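Long-range contact in 3,4-dihydroxybenzoate decarboxylase (Enterobacter cloacae, PDB 5NY5), which probably catalyses the reversible decarboxylation of 3,4-dihydroxybenzoate to catechol, as a prenylated-flavin-dependent enzyme of the UbiD family: residues E34-G46 against R50-S62. Numbering follows the deposited sequence.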
ATOM      1  N   GLU A  34      -8.965 -42.659 -23.943  1.00 55.53           N
ATOM      2  CA  GLU A  34      -7.822 -42.813 -24.840  1.00 55.22           C
ATOM      3  C   GLU A  34      -7.872 -41.813 -25.987  1.00 53.91           C
ATOM      4  O   GLU A  34      -6.842 -41.247 -26.371  1.00 53.39           O
ATOM      5  CB  GLU A  34      -7.764 -44.242 -25.380  1.00 56.30           C
ATOM      6  CG  GLU A  34      -6.865 -44.400 -26.597  1.00 56.04           C
ATOM      7  CD  GLU A  34      -6.521 -45.846 -26.896  1.00 57.41           C
ATOM      8  OE1 GLU A  34      -5.563 -46.368 -26.291  1.00 60.75           O
ATOM      9  OE2 GLU A  34      -7.209 -46.462 -27.734  1.00 57.78           O
ATOM     10  N   LEU A  35      -9.064 -41.572 -26.533  1.00 53.54           N
ATOM     11  CA  LEU A  35      -9.204 -40.641 -27.646  1.00 52.52           C
ATOM     12  C   LEU A  35      -8.669 -39.260 -27.285  1.00 51.64           C
ATOM     13  O   LEU A  35      -7.827 -38.700 -27.998  1.00 51.15           O
ATOM     14  CB  LEU A  35     -10.671 -40.568 -28.070  1.00 58.36           C
ATOM     15  CG  LEU A  35     -11.004 -39.763 -29.324  1.00 53.14           C
ATOM     16  CD1 LEU A  35      -9.914 -39.955 -30.327  1.00 51.68           C
ATOM     17  CD2 LEU A  35     -12.325 -40.214 -29.917  1.00 52.14           C
ATOM     18  N   ALA A  36      -9.141 -38.696 -26.171  1.00 51.60           N
ATOM     19  CA  ALA A  36      -8.675 -37.375 -25.765  1.00 50.94           C
ATOM     20  C   ALA A  36      -7.202 -37.403 -25.381  1.00 51.14           C
ATOM     21  O   ALA A  36      -6.462 -36.455 -25.666  1.00 50.60           O
ATOM     22  CB  ALA A  36      -9.518 -36.853 -24.604  1.00 51.13           C
ATOM     23  N   GLY A  37      -6.762 -38.483 -24.733  1.00 52.06           N
ATOM     24  CA  GLY A  37      -5.364 -38.583 -24.347  1.00 52.44           C
ATOM     25  C   GLY A  37      -4.425 -38.509 -25.535  1.00 52.09           C
ATOM     26  O   GLY A  37      -3.324 -37.963 -25.435  1.00 52.05           O
ATOM     27  N   VAL A  38      -4.848 -39.056 -26.675  1.00 52.01           N
ATOM     28  CA  VAL A  38      -4.029 -38.987 -27.881  1.00 51.87           C
ATOM     29  C   VAL A  38      -3.957 -37.559 -28.397  1.00 50.98           C
ATOM     30  O   VAL A  38      -2.870 -37.021 -28.638  1.00 50.97           O
ATOM     31  CB  VAL A  38      -4.575 -39.944 -28.955  1.00 52.21           C
ATOM     32  CG1 VAL A  38      -3.878 -39.707 -30.282  1.00 52.14           C
ATOM     33  CG2 VAL A  38      -4.403 -41.381 -28.514  1.00 53.33           C
ATOM     34  N   TYR A  39      -5.114 -36.918 -28.576  1.00 50.38           N
ATOM     35  CA  TYR A  39      -5.122 -35.578 -29.147  1.00 49.71           C
ATOM     36  C   TYR A  39      -4.541 -34.536 -28.202  1.00 49.52           C
ATOM     37  O   TYR A  39      -4.213 -33.431 -28.647  1.00 49.19           O
ATOM     38  CB  TYR A  39      -6.538 -35.174 -29.554  1.00 49.29           C
ATOM     39  CG  TYR A  39      -6.561 -33.973 -30.467  1.00 48.86           C
ATOM     40  CD1 TYR A  39      -5.813 -33.960 -31.636  1.00 49.06           C
ATOM     41  CD2 TYR A  39      -7.320 -32.855 -30.164  1.00 48.43           C
ATOM     42  CE1 TYR A  39      -5.822 -32.871 -32.476  1.00 48.88           C
ATOM     43  CE2 TYR A  39      -7.334 -31.760 -31.000  1.00 48.22           C
ATOM     44  CZ  TYR A  39      -6.582 -31.773 -32.155  1.00 48.47           C
ATOM     45  OH  TYR A  39      -6.588 -30.685 -32.993  1.00 48.47           O
ATOM     46  N   ARG A  40      -4.405 -34.857 -26.913  1.00 49.89           N
ATOM     47  CA  ARG A  40      -3.732 -33.944 -25.996  1.00 49.94           C
ATOM     48  C   ARG A  40      -2.306 -33.663 -26.449  1.00 50.15           C
ATOM     49  O   ARG A  40      -1.819 -32.533 -26.332  1.00 50.02           O
ATOM     50  CB  ARG A  40      -3.736 -34.519 -24.582  1.00 50.61           C
ATOM     51  CG  ARG A  40      -2.880 -33.743 -23.607  1.00 50.94           C
ATOM     52  CD  ARG A  40      -1.895 -34.648 -22.911  1.00 51.88           C
ATOM     53  NE  ARG A  40      -1.149 -33.941 -21.879  1.00 52.40           N
ATOM     54  CZ  ARG A  40      -0.589 -34.533 -20.831  1.00 53.43           C
ATOM     55  NH1 ARG A  40       0.070 -33.816 -19.933  1.00 53.99           N
ATOM     56  NH2 ARG A  40      -0.699 -35.845 -20.678  1.00 54.06           N
ATOM     57  N   HIS A  41      -1.621 -34.681 -26.976  1.00 50.61           N
ATOM     58  CA  HIS A  41      -0.263 -34.512 -27.470  1.00 50.99           C
ATOM     59  C   HIS A  41      -0.208 -33.869 -28.846  1.00 50.68           C
ATOM     60  O   HIS A  41       0.824 -33.294 -29.202  1.00 50.98           O
ATOM     61  CB  HIS A  41       0.456 -35.862 -27.536  1.00 51.82           C
ATOM     62  CG  HIS A  41       0.625 -36.530 -26.207  1.00 52.46           C
ATOM     63  ND1 HIS A  41       1.641 -36.205 -25.336  1.00 53.03           N
ATOM     64  CD2 HIS A  41      -0.085 -37.513 -25.607  1.00 52.81           C
ATOM     65  CE1 HIS A  41       1.545 -36.954 -24.252  1.00 53.71           C
ATOM     66  NE2 HIS A  41       0.507 -37.757 -24.391  1.00 53.61           N
ATOM     67  N   ILE A  42      -1.283 -33.947 -29.621  1.00 50.24           N
ATOM     68  CA  ILE A  42      -1.248 -33.601 -31.037  1.00 50.23           C
ATOM     69  C   ILE A  42      -1.803 -32.206 -31.303  1.00 49.72           C
ATOM     70  O   ILE A  42      -1.199 -31.425 -32.039  1.00 49.95           O
ATOM     71  CB  ILE A  42      -1.987 -34.679 -31.861  1.00 50.37           C
ATOM     72  CG1 ILE A  42      -1.145 -35.959 -31.898  1.00 51.18           C
ATOM     73  CG2 ILE A  42      -2.283 -34.179 -33.266  1.00 50.39           C
ATOM     74  CD1 ILE A  42      -1.843 -37.151 -32.488  1.00 51.52           C
ATOM     75  N   GLY A  43      -2.947 -31.859 -30.717  1.00 49.18           N
ATOM     76  CA  GLY A  43      -3.542 -30.580 -31.061  1.00 48.85           C
ATOM     77  C   GLY A  43      -4.493 -29.944 -30.065  1.00 48.45           C
ATOM     78  O   GLY A  43      -5.156 -28.957 -30.397  1.00 48.26           O
ATOM     79  N   ALA A  44      -4.571 -30.481 -28.846  1.00 48.49           N
ATOM     80  CA  ALA A  44      -5.473 -29.915 -27.846  1.00 48.32           C
ATOM     81  C   ALA A  44      -5.128 -28.459 -27.553  1.00 48.35           C
ATOM     82  O   ALA A  44      -5.978 -27.569 -27.666  1.00 48.18           O
ATOM     83  CB  ALA A  44      -5.430 -30.751 -26.568  1.00 48.65           C
ATOM     84  N   GLY A  45      -3.878 -28.197 -27.180  1.00 50.63           N
ATOM     85  CA  GLY A  45      -3.419 -26.845 -26.943  1.00 51.15           C
ATOM     86  C   GLY A  45      -4.137 -26.174 -25.781  1.00 50.36           C
ATOM     87  O   GLY A  45      -4.688 -26.817 -24.888  1.00 52.49           O
ATOM     88  N   GLY A  46      -4.115 -24.844 -25.810  1.00 49.23           N
ATOM     89  CA  GLY A  46      -4.818 -24.076 -24.798  1.00 49.48           C
ATOM     90  C   GLY A  46      -4.256 -24.315 -23.412  1.00 50.03           C
ATOM     91  O   GLY A  46      -3.041 -24.431 -23.215  1.00 50.42           O
ATOM     92  N   ARG A  50       0.749 -29.649 -20.056  1.00 53.22           N
ATOM     93  CA  ARG A  50       1.831 -30.036 -20.952  1.00 53.24           C
ATOM     94  C   ARG A  50       2.237 -31.492 -20.717  1.00 53.82           C
ATOM     95  O   ARG A  50       2.110 -31.997 -19.603  1.00 54.57           O
ATOM     96  CB  ARG A  50       3.030 -29.101 -20.762  1.00 53.89           C
ATOM     97  CG  ARG A  50       2.991 -27.836 -21.618  1.00 53.38           C
ATOM     98  CD  ARG A  50       1.679 -27.078 -21.470  1.00 52.78           C
ATOM     99  NE  ARG A  50       1.658 -25.839 -22.239  1.00 52.51           N
ATOM    100  CZ  ARG A  50       0.562 -25.129 -22.477  1.00 51.98           C
ATOM    101  NH1 ARG A  50      -0.610 -25.539 -22.012  1.00 51.61           N
ATOM    102  NH2 ARG A  50       0.633 -24.010 -23.183  1.00 51.95           N
ATOM    103  N   PRO A  51       2.725 -32.178 -21.766  1.00 53.65           N
ATOM    104  CA  PRO A  51       2.959 -31.675 -23.124  1.00 53.03           C
ATOM    105  C   PRO A  51       1.697 -31.555 -23.972  1.00 52.01           C
ATOM    106  O   PRO A  51       0.838 -32.431 -23.957  1.00 51.79           O
ATOM    107  CB  PRO A  51       3.900 -32.721 -23.718  1.00 53.59           C
ATOM    108  CG  PRO A  51       3.510 -33.974 -23.041  1.00 54.00           C
ATOM    109  CD  PRO A  51       3.137 -33.586 -21.634  1.00 54.34           C
ATOM    110  N   THR A  52       1.606 -30.455 -24.709  1.00 51.54           N
ATOM    111  CA  THR A  52       0.505 -30.213 -25.628  1.00 50.72           C
ATOM    112  C   THR A  52       0.953 -29.144 -26.609  1.00 50.66           C
ATOM    113  O   THR A  52       2.009 -28.531 -26.447  1.00 51.23           O
ATOM    114  CB  THR A  52      -0.768 -29.785 -24.893  1.00 50.33           C
ATOM    115  OG1 THR A  52      -1.812 -29.569 -25.845  1.00 49.66           O
ATOM    116  CG2 THR A  52      -0.533 -28.496 -24.114  1.00 50.61           C
ATOM    117  N   ARG A  53       0.131 -28.925 -27.629  1.00 50.13           N
ATOM    118  CA  ARG A  53       0.428 -27.946 -28.665  1.00 50.23           C
ATOM    119  C   ARG A  53      -0.794 -27.828 -29.561  1.00 49.68           C
ATOM    120  O   ARG A  53      -1.729 -28.626 -29.477  1.00 49.27           O
ATOM    121  CB  ARG A  53       1.657 -28.337 -29.492  1.00 50.87           C
ATOM    122  CG  ARG A  53       1.550 -29.695 -30.170  1.00 50.86           C
ATOM    123  CD  ARG A  53       2.675 -29.891 -31.175  1.00 56.55           C
ATOM    124  NE  ARG A  53       2.680 -31.231 -31.754  1.00 62.65           N
ATOM    125  CZ  ARG A  53       3.490 -32.212 -31.364  1.00 61.61           C
ATOM    126  NH1 ARG A  53       4.368 -32.005 -30.392  1.00 60.75           N
ATOM    127  NH2 ARG A  53       3.426 -33.401 -31.950  1.00 60.78           N
ATOM    128  N   THR A  54      -0.773 -26.816 -30.419  1.00 49.85           N
ATOM    129  CA  THR A  54      -1.728 -26.719 -31.506  1.00 49.61           C
ATOM    130  C   THR A  54      -1.160 -27.422 -32.728  1.00 50.05           C
ATOM    131  O   THR A  54       0.051 -27.419 -32.962  1.00 50.68           O
ATOM    132  CB  THR A  54      -2.044 -25.263 -31.848  1.00 53.19           C
ATOM    133  OG1 THR A  54      -0.831 -24.569 -32.162  1.00 55.85           O
ATOM    134  CG2 THR A  54      -2.735 -24.578 -30.680  1.00 49.50           C
ATOM    135  N   GLY A  55      -2.047 -28.036 -33.500  1.00 49.85           N
ATOM    136  CA  GLY A  55      -1.642 -28.752 -34.682  1.00 50.40           C
ATOM    137  C   GLY A  55      -2.786 -28.955 -35.649  1.00 50.34           C
ATOM    138  O   GLY A  55      -3.650 -28.093 -35.823  1.00 50.16           O
ATOM    139  N   PRO A  56      -2.810 -30.106 -36.304  1.00 50.65           N
ATOM    140  CA  PRO A  56      -3.889 -30.386 -37.247  1.00 50.78           C
ATOM    141  C   PRO A  56      -5.160 -30.780 -36.522  1.00 51.40           C
ATOM    142  O   PRO A  56      -5.138 -31.310 -35.409  1.00 49.62           O
ATOM    143  CB  PRO A  56      -3.336 -31.559 -38.063  1.00 51.53           C
ATOM    144  CG  PRO A  56      -2.492 -32.289 -37.082  1.00 51.38           C
ATOM    145  CD  PRO A  56      -1.866 -31.232 -36.199  1.00 51.05           C
ATOM    146  N   ALA A  57      -6.285 -30.494 -37.164  1.00 50.09           N
ATOM    147  CA  ALA A  57      -7.512 -31.155 -36.767  1.00 49.73           C
ATOM    148  C   ALA A  57      -7.395 -32.634 -37.106  1.00 50.15           C
ATOM    149  O   ALA A  57      -6.663 -33.024 -38.018  1.00 50.84           O
ATOM    150  CB  ALA A  57      -8.713 -30.527 -37.465  1.00 49.89           C
HETATM  151  N   MSE A  58      -8.102 -33.466 -36.355  1.00 49.89           N
HETATM  152  CA  MSE A  58      -7.868 -34.896 -36.464  1.00 50.39           C
HETATM  153  C   MSE A  58      -9.139 -35.715 -36.611  1.00 50.64           C
HETATM  154  O   MSE A  58     -10.108 -35.521 -35.883  1.00 50.25           O
HETATM  155  CB  MSE A  58      -7.082 -35.382 -35.251  1.00 50.18           C
HETATM  156  CG  MSE A  58      -6.480 -36.756 -35.411  1.00 56.84           C
HETATM  157 SE   MSE A  58      -5.080 -37.050 -34.098  1.00 55.66          SE
HETATM  158  CE  MSE A  58      -4.539 -38.844 -34.627  1.00 52.09           C
HETATM  159  N   MSE A  59      -9.111 -36.640 -37.564  1.00 51.47           N
HETATM  160  CA  MSE A  59     -10.209 -37.566 -37.784  1.00 51.98           C
HETATM  161  C   MSE A  59      -9.800 -38.974 -37.381  1.00 52.53           C
HETATM  162  O   MSE A  59      -8.833 -39.522 -37.903  1.00 53.14           O
HETATM  163  CB  MSE A  59     -10.646 -37.550 -39.249  1.00 52.77           C
HETATM  164  CG  MSE A  59     -11.781 -38.505 -39.565  1.00 53.50           C
HETATM  165 SE   MSE A  59     -13.519 -37.806 -39.039  1.00 53.02          SE
HETATM  166  CE  MSE A  59     -13.640 -36.369 -40.345  1.00 53.18           C
ATOM    167  N   PHE A  60     -10.538 -39.560 -36.448  1.00 52.50           N
ATOM    168  CA  PHE A  60     -10.296 -40.928 -36.003  1.00 53.23           C
ATOM    169  C   PHE A  60     -11.298 -41.825 -36.721  1.00 54.19           C
ATOM    170  O   PHE A  60     -12.470 -41.888 -36.346  1.00 54.23           O
ATOM    171  CB  PHE A  60     -10.419 -41.033 -34.487  1.00 52.86           C
ATOM    172  CG  PHE A  60      -9.332 -40.309 -33.741  1.00 52.17           C
ATOM    173  CD1 PHE A  60      -8.247 -41.000 -33.230  1.00 52.59           C
ATOM    174  CD2 PHE A  60      -9.391 -38.935 -33.560  1.00 51.26           C
ATOM    175  CE1 PHE A  60      -7.245 -40.339 -32.544  1.00 52.11           C
ATOM    176  CE2 PHE A  60      -8.391 -38.267 -32.874  1.00 50.78           C
ATOM    177  CZ  PHE A  60      -7.318 -38.972 -32.365  1.00 51.20           C
ATOM    178  N   ASN A  61     -10.828 -42.516 -37.763  1.00 55.13           N
ATOM    179  CA  ASN A  61     -11.696 -43.340 -38.597  1.00 56.26           C
ATOM    180  C   ASN A  61     -11.999 -44.700 -37.984  1.00 57.18           C
ATOM    181  O   ASN A  61     -12.978 -45.338 -38.384  1.00 58.09           O
ATOM    182  CB  ASN A  61     -11.067 -43.538 -39.979  1.00 57.15           C
ATOM    183  CG  ASN A  61     -11.157 -42.299 -40.845  1.00 56.73           C
ATOM    184  OD1 ASN A  61     -12.141 -41.561 -40.792  1.00 56.22           O
ATOM    185  ND2 ASN A  61     -10.131 -42.064 -41.653  1.00 57.11           N
ATOM    186  N   SER A  62     -11.187 -45.159 -37.038  1.00 57.13           N
ATOM    187  CA  SER A  62     -11.358 -46.466 -36.414  1.00 58.21           C
ATOM    188  C   SER A  62     -11.664 -46.263 -34.937  1.00 57.63           C
ATOM    189  O   SER A  62     -10.766 -45.945 -34.149  1.00 57.05           O
ATOM    190  CB  SER A  62     -10.114 -47.330 -36.607  1.00 59.09           C
ATOM    191  OG  SER A  62     -10.243 -48.564 -35.927  1.00 60.25           O
TER
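Leu35, Val38, Tyr39 and Ile42 of helix 34-42 pack on Met58 and Phe60 in the beta-alpha-beta unit made by strand 22-25, this helix and strand 57-60, part of the UbiD N-terminal domain. Helix and strand run roughly antiparallel, at 150°, with their axes 10.0 Å apart. Leu35 CD1 sits over the centre of the Phe60 ring, a CH-pi contact, while Val38 CG1 meets that ring at its edge, 4.1 Å from CZ. The extended chain of Met58, a selenomethionine, runs alongside Tyr39 in the opposite sense and puts SE 3.6 Å from Ile42 CD1; SE also makes an oblique Met-aromatic contact with Tyr39.

Polar contacts take over toward the C-terminal end of the helix and the turn after it. Tyr39 OH donates to Pro56 O (2.9 Å), tilted from the carbonyl plane. Thr52 OG1, turned anti to its own N (chi1 180°), serves both ways: it donates to Arg40 O at 3.0 Å, in the carbonyl plane, and accepts from Gly45 N at 2.8 Å. Arg40 NE is hydrogen-bonded to Lys49 O. Two contacts are packing: Arg53 lays a guanidinium face over His41 O, and Pro51 CD lies over one face of the Arg40 guanidinium. Arg50 NE forms a salt bridge with Asp409 of the second subunit, while NH1 reaches Gly46 O at 2.9 Å with an N-H...O angle of 156°.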